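Long-range contact in matrix protein VP40 (Lake Victoria marburgvirus, PDB 5B0V), which drives assembly and budding of virus particles as the viral matrix protein, recruiting host proteins of the multivesicular body pathway: residues 52-66 with 110-123. Residues are numbered along the deposited sequence; the frame is centred on the assembly and turned at random.
Sequences GITPNYVGDLNLDDQ and LAHTVAALLTGSYT
A single antiparallel bridge between Ile53 and Tyr122 pins the first modelled residues to the start of strand 122-128, while farther along 52-66 Pro55, Tyr57, Leu61 and Gln66 reach helix 110-119. The bridge is a hydrogen-bonded pair: Ile53 N gives to Tyr122 O at 3.1 Å, and Tyr122 N returns a straighter bond to Ile53 O at 2.8 Å, arriving from above the carbonyl plane. Beyond it the chain becomes strand 56-59, the outermost strand, within this chain, of the mixed sheet, parallel to 176-187, so the contact packs this sheet edge on the helix.

Pro55 turns toward 110-123, and its ring crosses the Tyr122 side chain at about a right angle, its CD 3.7 Å from Tyr122 CE1 at the ring edge. Leu118, whose CG lies beside its own backbone N (chi1 -65°), carries CD2 to 4.0 Å from Pro55 CG and also meets Tyr57 CB. At the other end Leu61 and Leu110 touch tip to tip through their CD1 atoms, 3.9 Å apart, and Val114 CG2 flanks the same Leu61 methyl. Gln66 NE2 lies against Ala111 CB.

The second subunit adjoins this region: its Tyr57 N bonds Thr54 OG1, and the reciprocal bond forms too. Leu117 O accepts from both Gly120 N and Tyr122 OH, the hydroxyl donating in the carbonyl plane to a lone pair at 2.7 Å.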
loop_
_atom_site.group_PDB
_atom_site.type_symbol
_atom_site.label_atom_id
_atom_site.label_comp_id
_atom_site.label_asym_id
_atom_site.label_seq_id
_atom_site.Cartn_x
_atom_site.Cartn_y
_atom_site.Cartn_z
ATOM N N GLY A 52 1.861 -11.273 13.284
ATOM C CA GLY A 52 2.555 -10.553 12.164
ATOM C C GLY A 52 2.458 -9.033 12.236
ATOM O O GLY A 52 1.697 -8.491 13.012
ATOM N N ILE A 53 3.241 -8.344 11.418
ATOM C CA ILE A 53 3.271 -6.872 11.396
ATOM C C ILE A 53 3.222 -6.343 9.950
ATOM O O ILE A 53 3.876 -6.889 9.081
ATOM C CB ILE A 53 4.535 -6.364 12.141
ATOM C CG1 ILE A 53 5.083 -5.056 11.583
ATOM C CG2 ILE A 53 5.664 -7.389 12.042
ATOM C CD1 ILE A 53 5.806 -4.266 12.650
ATOM N N THR A 54 2.426 -5.305 9.680
ATOM C CA THR A 54 2.347 -4.774 8.328
ATOM C C THR A 54 3.188 -3.519 8.191
ATOM O O THR A 54 3.361 -2.780 9.118
ATOM C CB THR A 54 0.889 -4.517 7.853
ATOM O OG1 THR A 54 0.443 -3.236 8.301
ATOM C CG2 THR A 54 -0.055 -5.589 8.372
ATOM N N PRO A 55 3.695 -3.263 6.999
ATOM C CA PRO A 55 4.560 -2.128 6.887
ATOM C C PRO A 55 3.826 -0.849 6.589
ATOM O O PRO A 55 2.637 -0.843 6.289
ATOM C CB PRO A 55 5.450 -2.496 5.700
ATOM C CG PRO A 55 4.605 -3.393 4.859
ATOM C CD PRO A 55 3.531 -3.978 5.722
ATOM N N ASN A 56 4.551 0.244 6.630
ATOM C CA ASN A 56 4.025 1.432 6.012
ATOM C C ASN A 56 5.047 1.913 5.019
ATOM O O ASN A 56 6.103 1.318 4.854
ATOM C CB ASN A 56 3.638 2.498 7.034
ATOM C CG ASN A 56 4.761 2.823 7.952
ATOM O OD1 ASN A 56 5.810 3.255 7.517
ATOM N ND2 ASN A 56 4.562 2.575 9.236
ATOM N N TYR A 57 4.721 2.973 4.319
ATOM C CA TYR A 57 5.360 3.211 3.047
ATOM C C TYR A 57 6.219 4.441 3.094
ATOM O O TYR A 57 5.948 5.400 3.821
ATOM C CB TYR A 57 4.291 3.335 1.930
ATOM C CG TYR A 57 4.782 3.990 0.668
ATOM C CD1 TYR A 57 5.508 3.269 -0.280
ATOM C CD2 TYR A 57 4.565 5.331 0.442
ATOM C CE1 TYR A 57 5.982 3.876 -1.438
ATOM C CE2 TYR A 57 5.026 5.952 -0.708
ATOM C CZ TYR A 57 5.733 5.226 -1.652
ATOM O OH TYR A 57 6.200 5.871 -2.779
ATOM N N VAL A 58 7.263 4.399 2.290
ATOM C CA VAL A 58 8.063 5.561 2.044
ATOM C C VAL A 58 8.644 5.370 0.658
ATOM O O VAL A 58 9.034 4.253 0.316
ATOM C CB VAL A 58 9.136 5.716 3.154
ATOM C CG1 VAL A 58 10.157 4.589 3.114
ATOM C CG2 VAL A 58 9.833 7.053 3.029
ATOM N N GLY A 59 8.679 6.438 -0.132
ATOM C CA GLY A 59 9.193 6.364 -1.502
ATOM C C GLY A 59 8.849 7.509 -2.435
ATOM O O GLY A 59 8.241 8.487 -2.041
ATOM N N ASP A 60 9.254 7.383 -3.683
ATOM C CA ASP A 60 8.937 8.370 -4.711
ATOM C C ASP A 60 8.122 7.746 -5.829
ATOM O O ASP A 60 8.076 8.245 -6.937
ATOM C CB ASP A 60 10.202 9.022 -5.287
ATOM C CG ASP A 60 11.190 8.012 -5.876
ATOM O OD1 ASP A 60 10.889 6.806 -6.010
ATOM O OD2 ASP A 60 12.320 8.435 -6.193
ATOM N N LEU A 61 7.445 6.664 -5.526
ATOM C CA LEU A 61 6.654 6.003 -6.511
ATOM C C LEU A 61 5.447 6.840 -6.948
ATOM O O LEU A 61 4.805 7.473 -6.116
ATOM C CB LEU A 61 6.161 4.726 -5.880
ATOM C CG LEU A 61 5.287 3.907 -6.804
ATOM C CD1 LEU A 61 5.700 2.446 -6.833
ATOM C CD2 LEU A 61 3.832 4.054 -6.404
ATOM N N ASN A 62 5.136 6.793 -8.245
ATOM C CA ASN A 62 4.003 7.492 -8.825
ATOM C C ASN A 62 3.087 6.500 -9.541
ATOM O O ASN A 62 3.418 5.949 -10.581
ATOM C CB ASN A 62 4.497 8.549 -9.800
ATOM C CG ASN A 62 3.389 9.459 -10.309
ATOM O OD1 ASN A 62 2.205 9.117 -10.280
ATOM N ND2 ASN A 62 3.776 10.635 -10.785
ATOM N N LEU A 63 1.910 6.290 -8.969
ATOM C CA LEU A 63 0.934 5.344 -9.499
ATOM C C LEU A 63 0.364 5.762 -10.840
ATOM O O LEU A 63 -0.020 4.914 -11.633
ATOM C CB LEU A 63 -0.209 5.156 -8.505
ATOM C CG LEU A 63 0.233 4.441 -7.236
ATOM C CD1 LEU A 63 -0.757 4.672 -6.110
ATOM C CD2 LEU A 63 0.416 2.957 -7.484
ATOM N N ASP A 64 0.318 7.062 -11.103
ATOM C CA ASP A 64 -0.153 7.562 -12.406
ATOM C C ASP A 64 0.710 7.041 -13.560
ATOM O O ASP A 64 0.286 7.023 -14.698
ATOM C CB ASP A 64 -0.191 9.097 -12.422
ATOM C CG ASP A 64 -1.176 9.687 -11.399
ATOM O OD1 ASP A 64 -2.185 9.036 -11.049
ATOM O OD2 ASP A 64 -0.935 10.818 -10.947
ATOM N N ASP A 65 1.924 6.601 -13.254
ATOM C CA ASP A 65 2.763 5.954 -14.243
ATOM C C ASP A 65 2.638 4.435 -14.246
ATOM O O ASP A 65 3.438 3.782 -14.897
ATOM C CB ASP A 65 4.232 6.313 -14.008
ATOM C CG ASP A 65 4.514 7.794 -14.152
ATOM O OD1 ASP A 65 3.920 8.438 -15.058
ATOM O OD2 ASP A 65 5.353 8.293 -13.350
ATOM N N GLN A 66 1.671 3.850 -13.545
ATOM C CA GLN A 66 1.572 2.375 -13.497
ATOM C C GLN A 66 1.506 1.723 -14.876
ATOM O O GLN A 66 1.873 0.559 -15.029
ATOM C CB GLN A 66 0.365 1.921 -12.670
ATOM C CG GLN A 66 -0.987 2.325 -13.238
ATOM C CD GLN A 66 -2.148 1.931 -12.331
ATOM O OE1 GLN A 66 -2.975 2.769 -12.026
ATOM N NE2 GLN A 66 -2.196 0.673 -11.872
ATOM N N LEU A 110 1.721 -2.871 -11.279
ATOM C CA LEU A 110 2.286 -2.183 -10.143
ATOM C C LEU A 110 1.347 -2.095 -8.923
ATOM O O LEU A 110 1.768 -2.366 -7.804
ATOM C CB LEU A 110 2.699 -0.785 -10.586
ATOM C CG LEU A 110 3.436 0.127 -9.612
ATOM C CD1 LEU A 110 4.672 -0.578 -9.082
ATOM C CD2 LEU A 110 3.793 1.457 -10.298
ATOM N N ALA A 111 0.094 -1.696 -9.126
ATOM C CA ALA A 111 -0.822 -1.449 -8.010
ATOM C C ALA A 111 -1.068 -2.707 -7.212
ATOM O O ALA A 111 -1.053 -2.689 -5.983
ATOM C CB ALA A 111 -2.140 -0.885 -8.500
ATOM N N HIS A 112 -1.297 -3.807 -7.892
ATOM C CA HIS A 112 -1.383 -5.086 -7.200
ATOM C C HIS A 112 -0.117 -5.329 -6.403
ATOM O O HIS A 112 -0.152 -5.657 -5.237
ATOM C CB HIS A 112 -1.591 -6.222 -8.203
ATOM C CG HIS A 112 -2.033 -7.497 -7.575
ATOM N ND1 HIS A 112 -2.550 -8.536 -8.313
ATOM C CD2 HIS A 112 -2.074 -7.896 -6.282
ATOM C CE1 HIS A 112 -2.880 -9.526 -7.504
ATOM N NE2 HIS A 112 -2.596 -9.166 -6.265
ATOM N N THR A 113 1.020 -5.140 -7.044
ATOM C CA THR A 113 2.297 -5.411 -6.396
ATOM C C THR A 113 2.421 -4.624 -5.100
ATOM O O THR A 113 2.727 -5.182 -4.051
ATOM C CB THR A 113 3.490 -5.080 -7.321
ATOM O OG1 THR A 113 3.365 -5.807 -8.558
ATOM C CG2 THR A 113 4.775 -5.443 -6.636
ATOM N N VAL A 114 2.158 -3.326 -5.190
ATOM C CA VAL A 114 2.280 -2.450 -4.044
ATOM C C VAL A 114 1.206 -2.734 -2.984
ATOM O O VAL A 114 1.484 -2.727 -1.781
ATOM C CB VAL A 114 2.231 -0.975 -4.468
ATOM C CG1 VAL A 114 2.239 -0.064 -3.237
ATOM C CG2 VAL A 114 3.406 -0.663 -5.388
ATOM N N ALA A 115 -0.013 -2.995 -3.425
ATOM C CA ALA A 115 -1.090 -3.294 -2.490
ATOM C C ALA A 115 -0.800 -4.594 -1.766
ATOM O O ALA A 115 -1.007 -4.706 -0.555
ATOM C CB ALA A 115 -2.407 -3.384 -3.228
ATOM N N ALA A 116 -0.302 -5.568 -2.521
ATOM C CA ALA A 116 0.012 -6.871 -1.972
ATOM C C ALA A 116 1.109 -6.755 -0.903
ATOM O O ALA A 116 1.097 -7.451 0.110
ATOM C CB ALA A 116 0.435 -7.803 -3.080
ATOM N N LEU A 117 2.064 -5.871 -1.136
ATOM C CA LEU A 117 3.204 -5.753 -0.243
ATOM C C LEU A 117 2.765 -5.069 1.036
ATOM O O LEU A 117 3.009 -5.569 2.121
ATOM C CB LEU A 117 4.357 -4.996 -0.930
ATOM C CG LEU A 117 5.241 -5.837 -1.877
ATOM C CD1 LEU A 117 6.192 -4.954 -2.661
ATOM C CD2 LEU A 117 6.019 -6.904 -1.119
ATOM N N LEU A 118 2.061 -3.955 0.903
ATOM C CA LEU A 118 1.645 -3.182 2.068
ATOM C C LEU A 118 0.469 -3.809 2.831
ATOM O O LEU A 118 0.225 -3.436 3.969
ATOM C CB LEU A 118 1.294 -1.762 1.648
ATOM C CG LEU A 118 2.452 -0.942 1.098
ATOM C CD1 LEU A 118 1.941 0.330 0.450
ATOM C CD2 LEU A 118 3.442 -0.617 2.202
ATOM N N THR A 119 -0.259 -4.751 2.234
ATOM C CA THR A 119 -1.293 -5.437 3.003
ATOM C C THR A 119 -0.764 -6.662 3.750
ATOM O O THR A 119 -1.452 -7.187 4.613
ATOM C CB THR A 119 -2.529 -5.806 2.152
ATOM O OG1 THR A 119 -2.140 -6.505 0.961
ATOM C CG2 THR A 119 -3.306 -4.543 1.788
ATOM N N GLY A 120 0.463 -7.094 3.453
ATOM C CA GLY A 120 1.001 -8.297 4.064
ATOM C C GLY A 120 1.386 -8.134 5.529
ATOM O O GLY A 120 1.866 -7.073 5.943
ATOM N N SER A 121 1.163 -9.193 6.305
ATOM C CA SER A 121 1.684 -9.314 7.653
ATOM C C SER A 121 2.978 -10.106 7.596
ATOM O O SER A 121 2.992 -11.234 7.081
ATOM C CB SER A 121 0.698 -10.058 8.540
ATOM O OG SER A 121 -0.208 -9.155 9.156
ATOM N N TYR A 122 4.053 -9.551 8.158
ATOM C CA TYR A 122 5.348 -10.201 8.132
ATOM C C TYR A 122 5.896 -10.701 9.478
ATOM O O TYR A 122 5.620 -10.149 10.534
ATOM C CB TYR A 122 6.355 -9.273 7.469
ATOM C CG TYR A 122 5.932 -8.840 6.095
ATOM C CD1 TYR A 122 5.043 -7.792 5.928
ATOM C CD2 TYR A 122 6.402 -9.491 4.959
ATOM C CE1 TYR A 122 4.645 -7.381 4.669
ATOM C CE2 TYR A 122 6.006 -9.081 3.696
ATOM C CZ TYR A 122 5.117 -8.027 3.558
ATOM O OH TYR A 122 4.710 -7.605 2.316
ATOM N N THR A 123 6.698 -11.760 9.384
ATOM C CA THR A 123 7.345 -12.425 10.500
ATOM C C THR A 123 8.791 -12.666 10.152
ATOM O O THR A 123 9.143 -12.750 8.989
ATOM C CB THR A 123 6.618 -13.765 10.723
ATOM O OG1 THR A 123 5.457 -13.484 11.489
ATOM C CG2 THR A 123 7.401 -14.801 11.475
HETATM O O HOH W 1 -1.535 -2.000 -11.513
#